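Side-chain contacts in flavodoxin (PDB 5LJL), which probably serves as a low-potential electron donor to a number of redox enzymes, using bound FMN as its cofactor: residues Ile7-Ala10 and Thr16-Ile19; Asp67-Phe72 and Asp104-Val109. All blocks are in the same frame, centred on the assembly; numbering follows the deposited sequence.

Contact 1: residues Ile7-Ala10 and Thr16-Ile19; sequences IVFA and TEEI. With PO4 (phosphate ion), chain B.
Thr16, in the first turn of helix 15-29, meets Ala10 through its methyl: Thr16 CG2 lies 3.3 Å from Ala10 O. The torsions sort its two branches. Thr16 CG2 lies anti to the backbone N and is turned to Ala10 O, whereas OG1 sits beside the N (chi1 -56°), so that N and OG1 face one anion. Thr16 N donates to PO4 O1 at 2.8 Å, with a fairly straight N-H...O angle of 160°, and Thr16 OG1 gives a longer hydrogen bond of 3.2 Å to PO4 O3. A beta-branched residue with a hydroxyl suits this place, since one side chain can pack and bind at once. Ser11, Met12, Thr13 and Asn15 complete the phosphate site. This is the phosphate-binding loop of the flavodoxin fold, between the first strand and first helix of a beta-alpha-beta unit, and the ion, probably from the crystallisation liquor, is consistent with a stand-in for the FMN phosphate.

Next along the helix, Glu17 brings CG over one face of the Phe9 ring, and its extended chain carries the carboxylate toward the rim beside CZ. Glu17 CG stands 3.7 Å above the Phe9 ring plane in a CH-pi contact; Glu17 CD comes to 3.7 Å from Phe9 CZ. Ring and carboxylate planes are only 19° apart, nearly parallel. Glutamate suits this partly exposed spot because its apolar CB and CG pack on the ring while the carboxylate reaches the rim. Ala10 O, met by the Thr16 methyl, is buried without a hydrogen-bonding partner; the phosphate bonds of Thr16 N and OG1 are the main polar ties.

Contact 2: residues Asp67-Phe72 and Asp104-Val109; sequences DEMMDF and DDFDRV
Phe106 reaches from helix 101-113 toward helix 67-77 and meets two side chains there, Met69 and Phe72, each set differently against its ring. Met69 brings its sulfur obliquely to the far end of the ring: Met69 SD is 3.7 Å from Phe106 CZ and 4.8 Å from the ring centroid, 58° off the normal, an oblique Met-aromatic contact. The bend at chi2 (-69°) folds SD back toward the ring, while Met69 CB touches it independently, 4.2 Å from Phe106 CZ. The flexible, polarisable thioether suits such a slanted approach. Both helices pack on the same side of the parallel sheet of this alpha/beta flavodoxin fold, and Val55 of strand 52-56 touches all three side chains from the sheet side. Phe72 makes the lighter contact. The two phenylalanine side chains cross at about a right angle, and Phe106 CE1 comes to the edge of the Phe72 ring, near its plane, 4.1 Å from Phe72 CD2. With CG anti to the backbone N (chi1 -174°), Phe72 swings its ring to where that edge can meet Phe106. Leu76, one turn farther along helix 67-77, also packs against Phe106.

Both contacts are buried, but they hold different elements: contact 1 joins strand 4-9 to the helix that follows it within one beta-alpha-beta unit, while contact 2 joins two helices far apart in sequence. They meet where the C-terminal part of strand 4-9 and Ala10 pack on helix 67-77, with Ala10 CB 3.7 Å from Met69 CG and Val8 CG1 3.8 Å from Phe72 CZ. Phe9 faces helix 15-29 while neighbouring Val8 and Ala10 face helix 67-77, as alternation along a strand between two helical layers requires. Chemistry follows place: at the phosphate site contact 1 combines an anion-binding threonine with a partly exposed glutamate, whereas contact 2, farther from the chain centre, relies on a thioether chain and two aromatic rings.

Contact 1: residues Ile7-Ala10 and Thr16-Ile19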
loop_
_atom_site.group_PDB
_atom_site.type_symbol
_atom_site.label_atom_id
_atom_site.label_comp_id
_atom_site.label_asym_id
_atom_site.label_seq_id
_atom_site.Cartn_x
_atom_site.Cartn_y
_atom_site.Cartn_z
ATOM N N ILE A 7 -2.280 5.872 3.672
ATOM C CA ILE A 7 -2.449 4.481 3.245
ATOM C C ILE A 7 -3.772 4.370 2.494
ATOM O O ILE A 7 -4.852 4.756 3.050
ATOM C CB ILE A 7 -2.426 3.521 4.486
ATOM C CG1 ILE A 7 -1.119 3.638 5.271
ATOM C CG2 ILE A 7 -2.736 2.060 4.112
ATOM C CD1 ILE A 7 -1.120 2.849 6.587
ATOM N N VAL A 8 -3.727 3.884 1.260
ATOM C CA VAL A 8 -4.945 3.722 0.443
ATOM C C VAL A 8 -5.116 2.255 0.187
ATOM O O VAL A 8 -4.167 1.600 -0.292
ATOM C CB VAL A 8 -4.856 4.549 -0.845
ATOM C CG1 VAL A 8 -6.135 4.370 -1.675
ATOM C CG2 VAL A 8 -4.595 6.004 -0.497
ATOM N N PHE A 9 -6.300 1.728 0.460
ATOM C CA PHE A 9 -6.544 0.304 0.331
ATOM C C PHE A 9 -7.741 -0.036 -0.571
ATOM O O PHE A 9 -8.658 0.799 -0.779
ATOM C CB PHE A 9 -6.700 -0.416 1.690
ATOM C CG PHE A 9 -7.972 -0.102 2.426
ATOM C CD1 PHE A 9 -9.138 -0.797 2.137
ATOM C CD2 PHE A 9 -7.983 0.903 3.391
ATOM C CE1 PHE A 9 -10.309 -0.493 2.838
ATOM C CE2 PHE A 9 -9.142 1.219 4.090
ATOM C CZ PHE A 9 -10.295 0.525 3.788
ATOM N N ALA A 10 -7.704 -1.228 -1.126
ATOM C CA ALA A 10 -8.857 -1.870 -1.751
ATOM C C ALA A 10 -8.980 -3.253 -1.079
ATOM O O ALA A 10 -7.959 -3.943 -0.909
ATOM C CB ALA A 10 -8.643 -2.006 -3.231
ATOM N N THR A 16 -7.153 -7.502 2.998
ATOM C CA THR A 16 -6.305 -6.392 2.670
ATOM C C THR A 16 -6.563 -5.208 3.543
ATOM O O THR A 16 -5.629 -4.510 3.910
ATOM C CB THR A 16 -6.334 -6.055 1.139
ATOM O OG1 THR A 16 -5.965 -7.244 0.410
ATOM C CG2 THR A 16 -5.379 -4.938 0.811
ATOM N N GLU A 17 -7.823 -4.976 3.950
ATOM C CA GLU A 17 -8.114 -3.932 4.910
ATOM C C GLU A 17 -7.407 -4.148 6.271
ATOM O O GLU A 17 -6.774 -3.201 6.822
ATOM C CB GLU A 17 -9.628 -3.655 5.125
ATOM C CG GLU A 17 -9.845 -2.484 6.029
ATOM C CD GLU A 17 -11.267 -2.051 6.263
ATOM O OE1 GLU A 17 -12.212 -2.648 5.710
ATOM O OE2 GLU A 17 -11.376 -1.011 7.001
ATOM N N GLU A 18 -7.404 -5.386 6.715
ATOM C CA GLU A 18 -6.795 -5.752 7.985
ATOM C C GLU A 18 -5.266 -5.501 7.932
ATOM O O GLU A 18 -4.660 -4.985 8.872
ATOM C CB GLU A 18 -7.018 -7.218 8.272
ATOM C CG GLU A 18 -6.409 -7.620 9.565
ATOM C CD GLU A 18 -6.922 -8.920 10.069
ATOM O OE1 GLU A 18 -7.175 -8.963 11.293
ATOM O OE2 GLU A 18 -7.044 -9.874 9.256
ATOM N N ILE A 19 -4.685 -5.827 6.797
ATOM C CA ILE A 19 -3.250 -5.591 6.543
ATOM C C ILE A 19 -2.910 -4.133 6.551
ATOM O O ILE A 19 -1.878 -3.748 7.134
ATOM C CB ILE A 19 -2.883 -6.278 5.220
ATOM C CG1 ILE A 19 -2.873 -7.825 5.396
ATOM C CG2 ILE A 19 -1.646 -5.691 4.563
ATOM C CD1 ILE A 19 -2.962 -8.537 4.023
HETATM P P PO4 B . -9.166 -9.148 0.276
HETATM O O1 PO4 B . -8.973 -7.802 0.858
HETATM O O2 PO4 B . -9.755 -10.110 1.288
HETATM O O3 PO4 B . -7.874 -9.685 -0.217
HETATM O O4 PO4 B . -10.085 -9.067 -0.843
#

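Contact 2: residues Asp67-Phe72 and Asp104-Val109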
loop_
_atom_site.group_PDB
_atom_site.type_symbol
_atom_site.label_atom_id
_atom_site.label_comp_id
_atom_site.label_asym_id
_atom_site.label_seq_id
_atom_site.Cartn_x
_atom_site.Cartn_y
_atom_site.Cartn_z
ATOM N N ASP A 67 -11.309 -3.485 -9.708
ATOM C CA ASP A 67 -12.074 -2.572 -10.516
ATOM C C ASP A 67 -11.995 -1.159 -9.965
ATOM O O ASP A 67 -11.773 -0.186 -10.680
ATOM C CB ASP A 67 -13.556 -3.006 -10.556
ATOM C CG ASP A 67 -13.775 -4.228 -11.356
ATOM O OD1 ASP A 67 -14.947 -4.781 -11.257
ATOM O OD2 ASP A 67 -12.857 -4.679 -12.139
ATOM N N GLU A 68 -12.194 -1.040 -8.649
ATOM C CA GLU A 68 -12.238 0.245 -7.987
ATOM C C GLU A 68 -10.838 0.942 -7.922
ATOM O O GLU A 68 -10.748 2.138 -7.596
ATOM C CB GLU A 68 -12.831 0.068 -6.572
ATOM C CG GLU A 68 -12.047 -0.839 -5.616
ATOM C CD GLU A 68 -12.415 -2.332 -5.645
ATOM O OE1 GLU A 68 -12.929 -2.793 -6.664
ATOM O OE2 GLU A 68 -12.216 -3.061 -4.614
ATOM N N MET A 69 -9.780 0.184 -8.182
ATOM C CA MET A 69 -8.417 0.681 -8.277
ATOM C C MET A 69 -8.055 1.203 -9.673
ATOM O O MET A 69 -7.074 1.934 -9.798
ATOM C CB MET A 69 -7.345 -0.338 -7.801
ATOM C CG MET A 69 -7.193 -0.435 -6.291
ATOM S SD MET A 69 -6.457 1.116 -5.660
ATOM C CE MET A 69 -6.022 0.627 -4.003
ATOM N N MET A 70 -8.829 0.893 -10.710
ATOM C CA MET A 70 -8.417 1.288 -12.066
ATOM C C MET A 70 -8.293 2.800 -12.236
ATOM O O MET A 70 -7.285 3.279 -12.712
ATOM C CB MET A 70 -9.343 0.673 -13.126
ATOM C CG MET A 70 -8.906 -0.746 -13.500
ATOM S SD MET A 70 -9.872 -1.430 -14.937
ATOM C CE MET A 70 -10.038 0.053 -15.905
ATOM N N ASP A 71 -9.263 3.542 -11.772
ATOM C CA ASP A 71 -9.206 5.005 -11.801
ATOM C C ASP A 71 -8.088 5.625 -10.937
ATOM O O ASP A 71 -7.424 6.549 -11.319
ATOM C CB ASP A 71 -10.540 5.573 -11.309
ATOM C CG ASP A 71 -11.350 6.092 -12.403
ATOM O OD1 ASP A 71 -11.635 7.305 -12.331
ATOM O OD2 ASP A 71 -11.635 5.352 -13.371
ATOM N N PHE A 72 -7.902 5.063 -9.729
ATOM C CA PHE A 72 -6.885 5.502 -8.801
ATOM C C PHE A 72 -5.476 5.275 -9.442
ATOM O O PHE A 72 -4.614 6.106 -9.357
ATOM C CB PHE A 72 -7.056 4.724 -7.482
ATOM C CG PHE A 72 -6.139 5.214 -6.393
ATOM C CD1 PHE A 72 -6.501 6.274 -5.593
ATOM C CD2 PHE A 72 -4.860 4.668 -6.247
ATOM C CE1 PHE A 72 -5.673 6.771 -4.615
ATOM C CE2 PHE A 72 -3.997 5.166 -5.284
ATOM C CZ PHE A 72 -4.395 6.228 -4.468
ATOM N N ASP A 104 2.732 -5.963 -7.364
ATOM C CA ASP A 104 3.809 -5.722 -8.298
ATOM C C ASP A 104 3.462 -4.579 -9.241
ATOM O O ASP A 104 4.302 -3.703 -9.520
ATOM C CB ASP A 104 4.138 -6.987 -9.101
ATOM C CG ASP A 104 4.885 -7.987 -8.330
ATOM O OD1 ASP A 104 5.297 -7.763 -7.165
ATOM O OD2 ASP A 104 5.071 -9.079 -8.918
ATOM N N ASP A 105 2.234 -4.550 -9.737
ATOM C CA ASP A 105 1.819 -3.483 -10.656
ATOM C C ASP A 105 1.842 -2.093 -10.021
ATOM O O ASP A 105 2.248 -1.122 -10.654
ATOM C CB ASP A 105 0.433 -3.782 -11.185
ATOM C CG ASP A 105 0.387 -5.029 -12.063
ATOM O OD1 ASP A 105 1.442 -5.530 -12.503
ATOM O OD2 ASP A 105 -0.734 -5.498 -12.177
ATOM N N PHE A 106 1.425 -2.013 -8.757
ATOM C CA PHE A 106 1.456 -0.722 -8.019
ATOM C C PHE A 106 2.890 -0.339 -7.658
ATOM O O PHE A 106 3.218 0.875 -7.632
ATOM C CB PHE A 106 0.528 -0.723 -6.801
ATOM C CG PHE A 106 -0.829 -0.176 -7.079
ATOM C CD1 PHE A 106 -0.991 1.200 -7.176
ATOM C CD2 PHE A 106 -1.917 -0.976 -7.331
ATOM C CE1 PHE A 106 -2.260 1.750 -7.417
ATOM C CE2 PHE A 106 -3.175 -0.450 -7.573
ATOM C CZ PHE A 106 -3.366 0.938 -7.630
ATOM N N ASP A 107 3.761 -1.322 -7.375
ATOM C CA ASP A 107 5.199 -1.013 -7.175
ATOM C C ASP A 107 5.720 -0.277 -8.425
ATOM O O ASP A 107 6.363 0.788 -8.327
ATOM C CB ASP A 107 5.949 -2.307 -6.870
ATOM C CG ASP A 107 7.407 -2.101 -6.588
ATOM O OD1 ASP A 107 7.904 -0.992 -6.484
ATOM O OD2 ASP A 107 8.050 -3.132 -6.403
ATOM N N ARG A 108 5.426 -0.809 -9.619
ATOM C CA ARG A 108 5.928 -0.219 -10.869
ATOM C C ARG A 108 5.370 1.147 -11.159
ATOM O O ARG A 108 6.113 2.044 -11.579
ATOM C CB ARG A 108 5.688 -1.183 -12.045
ATOM C CG ARG A 108 6.485 -2.457 -11.934
ATOM C CD ARG A 108 7.952 -2.313 -12.377
ATOM N NE ARG A 108 8.571 -3.659 -12.616
ATOM C CZ ARG A 108 9.474 -3.991 -13.565
ATOM N NH1 ARG A 108 9.943 -3.102 -14.447
ATOM N NH2 ARG A 108 9.902 -5.253 -13.645
ATOM N N VAL A 109 4.078 1.349 -10.940
ATOM C CA VAL A 109 3.500 2.651 -11.134
ATOM C C VAL A 109 4.099 3.694 -10.200
ATOM O O VAL A 109 4.382 4.852 -10.630
ATOM C CB VAL A 109 1.941 2.629 -11.205
ATOM C CG1 VAL A 109 1.332 2.588 -9.847
ATOM C CG2 VAL A 109 1.451 3.890 -11.921
#